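Local coordinates for protein cellobiose 2-epimerase (Caldibacillus thermoamylovorans, PDB 5ZHB) that probably interconverts cellobiose and its C2 epimer, 4-O-beta-D-glucosyl-D-mannose, by epimerising the reducing-end glucose, at residues I344-V356 / E366-F380. Sequence-based numbering, arbitrary orientation.
Sequences IDSREGGEWYWSV and EIAGPWKCPYHNARF
With CG of E351 trans to the main-chain nitrogen (chi1 -175°) and the K372 chain extended until its last bond turns (chi4 -54°), carboxylate and ammonium meet from opposite directions. E351 OE2 and K372 NZ form a salt bridge of 2.7 Å, the nitrogen on the syn side of the carboxylate and somewhat out of its plane; the backbone N of W352 reaches the same OE2 from the other face. W352 O (3.0 Å), I367 O (2.7 Å) and a water also lie within bonding distance of K372 NZ, four acceptors for three N-H, so at least one must be shared or weaker. On the other oxygen, N377 ND2 donates to E351 OE1 at 3.0 Å and 171°, nearly straight but from above the carboxylate plane, while W20 of helix 2-21 supplies a further N-H. A glutamine here would probably leave the K372 ammonium without its countercharge. N377 also slides across one indole face of W352, its CB 3.9 Å from the six-membered-ring centroid and almost directly over it, a CH-pi contact; I344 CG1 lies over the opposite face, toward its rim, and W352 NE1 is hydrogen-bonded to E11 OE2. Further out, K372 CB packs 3.7 Å from W354 CZ3. Buried charge and indole thus join the loop after helix 326-343 to the start of helix 375-387, beside helix 2-21, where the chain's ends close the (alpha/alpha)6 barrel characteristic of the GlcNAc 2-epimerase family.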
loop_
_atom_site.group_PDB
_atom_site.type_symbol
_atom_site.label_atom_id
_atom_site.label_comp_id
_atom_site.label_asym_id
_atom_site.label_seq_id
_atom_site.Cartn_x
_atom_site.Cartn_y
_atom_site.Cartn_z
ATOM N N ILE A 344 -4.342 17.491 -6.307
ATOM C CA ILE A 344 -4.160 18.054 -4.973
ATOM C C ILE A 344 -5.262 19.095 -4.763
ATOM O O ILE A 344 -5.388 20.006 -5.561
ATOM C CB ILE A 344 -2.756 18.658 -4.774
ATOM C CG1 ILE A 344 -1.650 17.620 -4.996
ATOM C CG2 ILE A 344 -2.646 19.308 -3.377
ATOM C CD1 ILE A 344 -0.244 18.082 -4.641
ATOM N N ASP A 345 -6.036 18.948 -3.692
ATOM C CA ASP A 345 -7.226 19.759 -3.439
ATOM C C ASP A 345 -6.748 21.125 -2.959
ATOM O O ASP A 345 -5.901 21.177 -2.092
ATOM C CB ASP A 345 -8.058 19.098 -2.352
ATOM C CG ASP A 345 -9.462 19.629 -2.143
ATOM O OD1 ASP A 345 -9.760 20.725 -2.672
ATOM O OD2 ASP A 345 -10.263 18.889 -1.578
ATOM N N SER A 346 -7.273 22.217 -3.504
ATOM C CA SER A 346 -6.866 23.514 -2.992
ATOM C C SER A 346 -7.911 24.089 -2.029
ATOM O O SER A 346 -7.735 25.192 -1.517
ATOM C CB SER A 346 -6.528 24.448 -4.099
ATOM O OG SER A 346 -7.680 24.655 -4.887
ATOM N N ARG A 347 -8.927 23.305 -1.663
ATOM C CA ARG A 347 -9.872 23.778 -0.665
ATOM C C ARG A 347 -9.181 23.830 0.686
ATOM O O ARG A 347 -8.313 23.015 0.984
ATOM C CB ARG A 347 -11.105 22.894 -0.519
ATOM C CG ARG A 347 -11.954 22.974 -1.765
ATOM C CD ARG A 347 -13.127 22.058 -1.578
ATOM N NE ARG A 347 -12.673 20.664 -1.677
ATOM C CZ ARG A 347 -13.393 19.584 -1.447
ATOM N NH1 ARG A 347 -14.661 19.694 -1.073
ATOM N NH2 ARG A 347 -12.843 18.381 -1.589
ATOM N N GLU A 348 -9.569 24.819 1.502
ATOM C CA GLU A 348 -9.185 24.823 2.894
ATOM C C GLU A 348 -9.924 23.671 3.571
ATOM O O GLU A 348 -11.160 23.583 3.510
ATOM C CB GLU A 348 -9.652 26.119 3.551
ATOM C CG GLU A 348 -9.015 26.370 4.902
ATOM C CD GLU A 348 -9.527 27.670 5.519
ATOM O OE1 GLU A 348 -10.213 28.487 4.877
ATOM O OE2 GLU A 348 -9.240 27.806 6.700
ATOM N N GLY A 349 -9.161 22.826 4.236
ATOM C CA GLY A 349 -9.729 21.634 4.826
ATOM C C GLY A 349 -9.414 20.374 4.020
ATOM O O GLY A 349 -9.718 19.287 4.492
ATOM N N GLY A 350 -8.880 20.541 2.799
ATOM C CA GLY A 350 -8.704 19.440 1.859
ATOM C C GLY A 350 -7.326 18.782 1.919
ATOM O O GLY A 350 -6.432 19.171 2.685
ATOM N N GLU A 351 -7.161 17.724 1.101
ATOM C CA GLU A 351 -5.884 17.028 1.012
ATOM C C GLU A 351 -5.666 16.712 -0.464
ATOM O O GLU A 351 -5.551 17.619 -1.285
ATOM C CB GLU A 351 -5.965 15.852 1.997
ATOM C CG GLU A 351 -4.696 15.028 2.171
ATOM C CD GLU A 351 -4.681 13.597 1.613
ATOM O OE1 GLU A 351 -3.772 12.855 2.009
ATOM O OE2 GLU A 351 -5.517 13.250 0.771
ATOM N N TRP A 352 -5.792 15.427 -0.805
ATOM C CA TRP A 352 -5.842 15.001 -2.192
ATOM C C TRP A 352 -7.225 14.424 -2.488
ATOM O O TRP A 352 -7.858 13.736 -1.689
ATOM C CB TRP A 352 -4.739 13.959 -2.479
ATOM C CG TRP A 352 -3.307 14.437 -2.383
ATOM C CD1 TRP A 352 -2.767 15.430 -1.627
ATOM C CD2 TRP A 352 -2.202 13.893 -3.145
ATOM N NE1 TRP A 352 -1.419 15.546 -1.855
ATOM C CE2 TRP A 352 -1.044 14.611 -2.789
ATOM C CE3 TRP A 352 -2.098 12.888 -4.109
ATOM C CZ2 TRP A 352 0.202 14.337 -3.343
ATOM C CZ3 TRP A 352 -0.864 12.621 -4.658
ATOM C CH2 TRP A 352 0.260 13.348 -4.306
ATOM N N TYR A 353 -7.685 14.640 -3.709
ATOM C CA TYR A 353 -8.876 13.941 -4.152
ATOM C C TYR A 353 -8.598 12.452 -4.359
ATOM O O TYR A 353 -7.473 12.046 -4.638
ATOM C CB TYR A 353 -9.336 14.517 -5.478
ATOM C CG TYR A 353 -9.664 15.992 -5.459
ATOM C CD1 TYR A 353 -10.681 16.502 -4.652
ATOM C CD2 TYR A 353 -9.037 16.851 -6.357
ATOM C CE1 TYR A 353 -10.982 17.860 -4.667
ATOM C CE2 TYR A 353 -9.345 18.198 -6.394
ATOM C CZ TYR A 353 -10.342 18.690 -5.578
ATOM O OH TYR A 353 -10.622 20.012 -5.674
ATOM N N TRP A 354 -9.647 11.647 -4.203
ATOM C CA TRP A 354 -9.571 10.225 -4.443
ATOM C C TRP A 354 -9.170 9.982 -5.896
ATOM O O TRP A 354 -8.275 9.192 -6.199
ATOM C CB TRP A 354 -10.937 9.594 -4.138
ATOM C CG TRP A 354 -10.956 8.096 -4.313
ATOM C CD1 TRP A 354 -10.863 7.425 -5.504
ATOM C CD2 TRP A 354 -11.122 7.084 -3.307
ATOM N NE1 TRP A 354 -10.894 6.075 -5.305
ATOM C CE2 TRP A 354 -11.095 5.835 -3.973
ATOM C CE3 TRP A 354 -11.327 7.111 -1.930
ATOM C CZ2 TRP A 354 -11.250 4.627 -3.303
ATOM C CZ3 TRP A 354 -11.522 5.920 -1.270
ATOM C CH2 TRP A 354 -11.491 4.694 -1.949
ATOM N N SER A 355 -9.883 10.650 -6.807
ATOM C CA SER A 355 -9.629 10.466 -8.227
ATOM C C SER A 355 -10.108 11.677 -9.007
ATOM O O SER A 355 -10.811 12.531 -8.458
ATOM C CB SER A 355 -10.242 9.163 -8.726
ATOM O OG SER A 355 -11.643 9.103 -8.524
ATOM N N VAL A 356 -9.692 11.734 -10.272
ATOM C CA VAL A 356 -10.109 12.757 -11.214
ATOM C C VAL A 356 -10.663 12.077 -12.463
ATOM O O VAL A 356 -10.098 11.104 -12.951
ATOM C CB VAL A 356 -8.974 13.730 -11.567
ATOM C CG1 VAL A 356 -9.449 14.780 -12.558
ATOM C CG2 VAL A 356 -8.392 14.368 -10.316
ATOM N N GLU A 366 -14.957 10.191 -0.965
ATOM C CA GLU A 366 -14.378 10.622 0.306
ATOM C C GLU A 366 -12.878 10.922 0.171
ATOM O O GLU A 366 -12.159 10.303 -0.615
ATOM C CB GLU A 366 -14.674 9.597 1.389
ATOM C CG GLU A 366 -13.849 8.313 1.323
ATOM C CD GLU A 366 -14.469 7.213 0.486
ATOM O OE1 GLU A 366 -15.274 7.484 -0.427
ATOM O OE2 GLU A 366 -14.186 6.041 0.813
ATOM N N ILE A 367 -12.397 11.844 1.010
ATOM C CA ILE A 367 -11.012 12.256 1.052
ATOM C C ILE A 367 -10.252 11.413 2.058
ATOM O O ILE A 367 -9.043 11.274 1.971
ATOM C CB ILE A 367 -10.899 13.753 1.437
ATOM C CG1 ILE A 367 -11.734 14.602 0.564
ATOM C CG2 ILE A 367 -9.446 14.218 1.433
ATOM C CD1 ILE A 367 -11.605 14.291 -0.916
ATOM N N ALA A 368 -10.953 10.925 3.066
ATOM C CA ALA A 368 -10.349 10.092 4.073
ATOM C C ALA A 368 -11.375 9.058 4.509
ATOM O O ALA A 368 -12.548 9.384 4.723
ATOM C CB ALA A 368 -9.868 10.917 5.239
ATOM N N GLY A 369 -10.897 7.824 4.669
ATOM C CA GLY A 369 -11.725 6.748 5.151
ATOM C C GLY A 369 -11.021 5.402 5.074
ATOM O O GLY A 369 -9.819 5.347 4.863
ATOM N N PRO A 370 -11.772 4.297 5.228
ATOM C CA PRO A 370 -11.173 2.976 5.325
ATOM C C PRO A 370 -10.220 2.663 4.179
ATOM O O PRO A 370 -9.298 1.889 4.387
ATOM C CB PRO A 370 -12.389 2.039 5.355
ATOM C CG PRO A 370 -13.473 2.901 5.968
ATOM C CD PRO A 370 -13.241 4.258 5.321
ATOM N N TRP A 371 -10.482 3.205 2.985
ATOM C CA TRP A 371 -9.680 2.873 1.821
ATOM C C TRP A 371 -8.903 4.070 1.292
ATOM O O TRP A 371 -8.297 3.961 0.230
ATOM C CB TRP A 371 -10.566 2.257 0.730
ATOM C CG TRP A 371 -11.081 0.920 1.182
ATOM C CD1 TRP A 371 -12.372 0.608 1.491
ATOM C CD2 TRP A 371 -10.272 -0.229 1.539
ATOM N NE1 TRP A 371 -12.435 -0.677 1.958
ATOM C CE2 TRP A 371 -11.168 -1.214 2.005
ATOM C CE3 TRP A 371 -8.900 -0.528 1.491
ATOM C CZ2 TRP A 371 -10.728 -2.465 2.432
ATOM C CZ3 TRP A 371 -8.462 -1.762 1.937
ATOM C CH2 TRP A 371 -9.369 -2.716 2.406
ATOM N N LYS A 372 -8.838 5.175 2.054
ATOM C CA LYS A 372 -8.029 6.301 1.621
ATOM C C LYS A 372 -7.402 6.952 2.841
ATOM O O LYS A 372 -8.122 7.457 3.719
ATOM C CB LYS A 372 -8.800 7.322 0.792
ATOM C CG LYS A 372 -7.868 8.451 0.255
ATOM C CD LYS A 372 -8.529 9.349 -0.779
ATOM C CE LYS A 372 -7.704 10.536 -1.189
ATOM N NZ LYS A 372 -7.282 11.341 -0.060
ATOM N N CYS A 373 -6.066 6.876 2.877
ATOM C CA CYS A 373 -5.327 7.304 4.045
ATOM C C CYS A 373 -4.004 7.883 3.550
ATOM O O CYS A 373 -3.907 8.269 2.387
ATOM C CB CYS A 373 -5.331 6.196 5.084
ATOM S SG CYS A 373 -4.553 4.693 4.442
ATOM N N PRO A 374 -3.043 8.197 4.444
ATOM C CA PRO A 374 -1.837 8.903 4.012
ATOM C C PRO A 374 -0.655 8.049 3.571
ATOM O O PRO A 374 0.410 8.591 3.338
ATOM C CB PRO A 374 -1.494 9.649 5.315
ATOM C CG PRO A 374 -1.812 8.657 6.398
ATOM C CD PRO A 374 -3.073 7.977 5.896
ATOM N N TYR A 375 -0.819 6.721 3.497
ATOM C CA TYR A 375 0.313 5.839 3.238
ATOM C C TYR A 375 0.882 6.056 1.834
ATOM O O TYR A 375 2.090 6.299 1.711
ATOM C CB TYR A 375 -0.086 4.397 3.572
ATOM C CG TYR A 375 0.321 3.268 2.635
ATOM C CD1 TYR A 375 1.577 2.680 2.700
ATOM C CD2 TYR A 375 -0.598 2.718 1.741
ATOM C CE1 TYR A 375 1.928 1.593 1.901
ATOM C CE2 TYR A 375 -0.267 1.628 0.941
ATOM C CZ TYR A 375 1.009 1.079 0.998
ATOM O OH TYR A 375 1.343 -0.021 0.233
ATOM N N HIS A 376 0.043 5.976 0.794
ATOM C CA HIS A 376 0.568 6.023 -0.573
ATOM C C HIS A 376 1.260 7.364 -0.862
ATOM O O HIS A 376 2.394 7.403 -1.368
ATOM C CB HIS A 376 -0.526 5.744 -1.589
ATOM C CG HIS A 376 -0.934 4.313 -1.805
ATOM N ND1 HIS A 376 -0.092 3.364 -2.360
ATOM C CD2 HIS A 376 -2.080 3.673 -1.496
ATOM C CE1 HIS A 376 -0.726 2.184 -2.383
ATOM N NE2 HIS A 376 -1.952 2.355 -1.898
ATOM N N ASN A 377 0.554 8.457 -0.598
ATOM C CA ASN A 377 1.061 9.778 -0.942
ATOM C C ASN A 377 2.208 10.220 -0.016
ATOM O O ASN A 377 3.180 10.821 -0.508
ATOM C CB ASN A 377 -0.068 10.785 -1.153
ATOM C CG ASN A 377 -0.942 11.041 0.054
ATOM O OD1 ASN A 377 -0.919 10.266 1.012
ATOM N ND2 ASN A 377 -1.754 12.093 -0.021
ATOM N N ALA A 378 2.138 9.929 1.291
ATOM C CA ALA A 378 3.262 10.201 2.170
ATOM C C ALA A 378 4.495 9.409 1.765
ATOM O O ALA A 378 5.594 9.963 1.704
ATOM C CB ALA A 378 2.943 9.917 3.610
ATOM N N ARG A 379 4.311 8.097 1.557
ATOM C CA ARG A 379 5.396 7.230 1.163
ATOM C C ARG A 379 6.072 7.763 -0.107
ATOM O O ARG A 379 7.298 7.766 -0.188
ATOM C CB ARG A 379 4.888 5.791 1.004
ATOM C CG ARG A 379 6.052 4.867 0.683
ATOM C CD ARG A 379 5.758 3.390 0.666
ATOM N NE ARG A 379 4.820 3.041 -0.400
ATOM C CZ ARG A 379 4.347 1.811 -0.608
ATOM N NH1 ARG A 379 4.762 0.810 0.140
ATOM N NH2 ARG A 379 3.481 1.593 -1.588
ATOM N N PHE A 380 5.282 8.203 -1.097
ATOM C CA PHE A 380 5.855 8.753 -2.308
ATOM C C PHE A 380 6.797 9.921 -1.983
ATOM O O PHE A 380 7.934 9.935 -2.465
ATOM C CB PHE A 380 4.751 9.081 -3.318
ATOM C CG PHE A 380 4.922 10.401 -4.049
ATOM C CD1 PHE A 380 5.890 10.553 -5.041
ATOM C CD2 PHE A 380 4.105 11.482 -3.744
ATOM C CE1 PHE A 380 6.007 11.752 -5.725
ATOM C CE2 PHE A 380 4.227 12.678 -4.424
ATOM C CZ PHE A 380 5.195 12.820 -5.396
HETATM O O HOH W 1 -4.791 10.440 0.918
#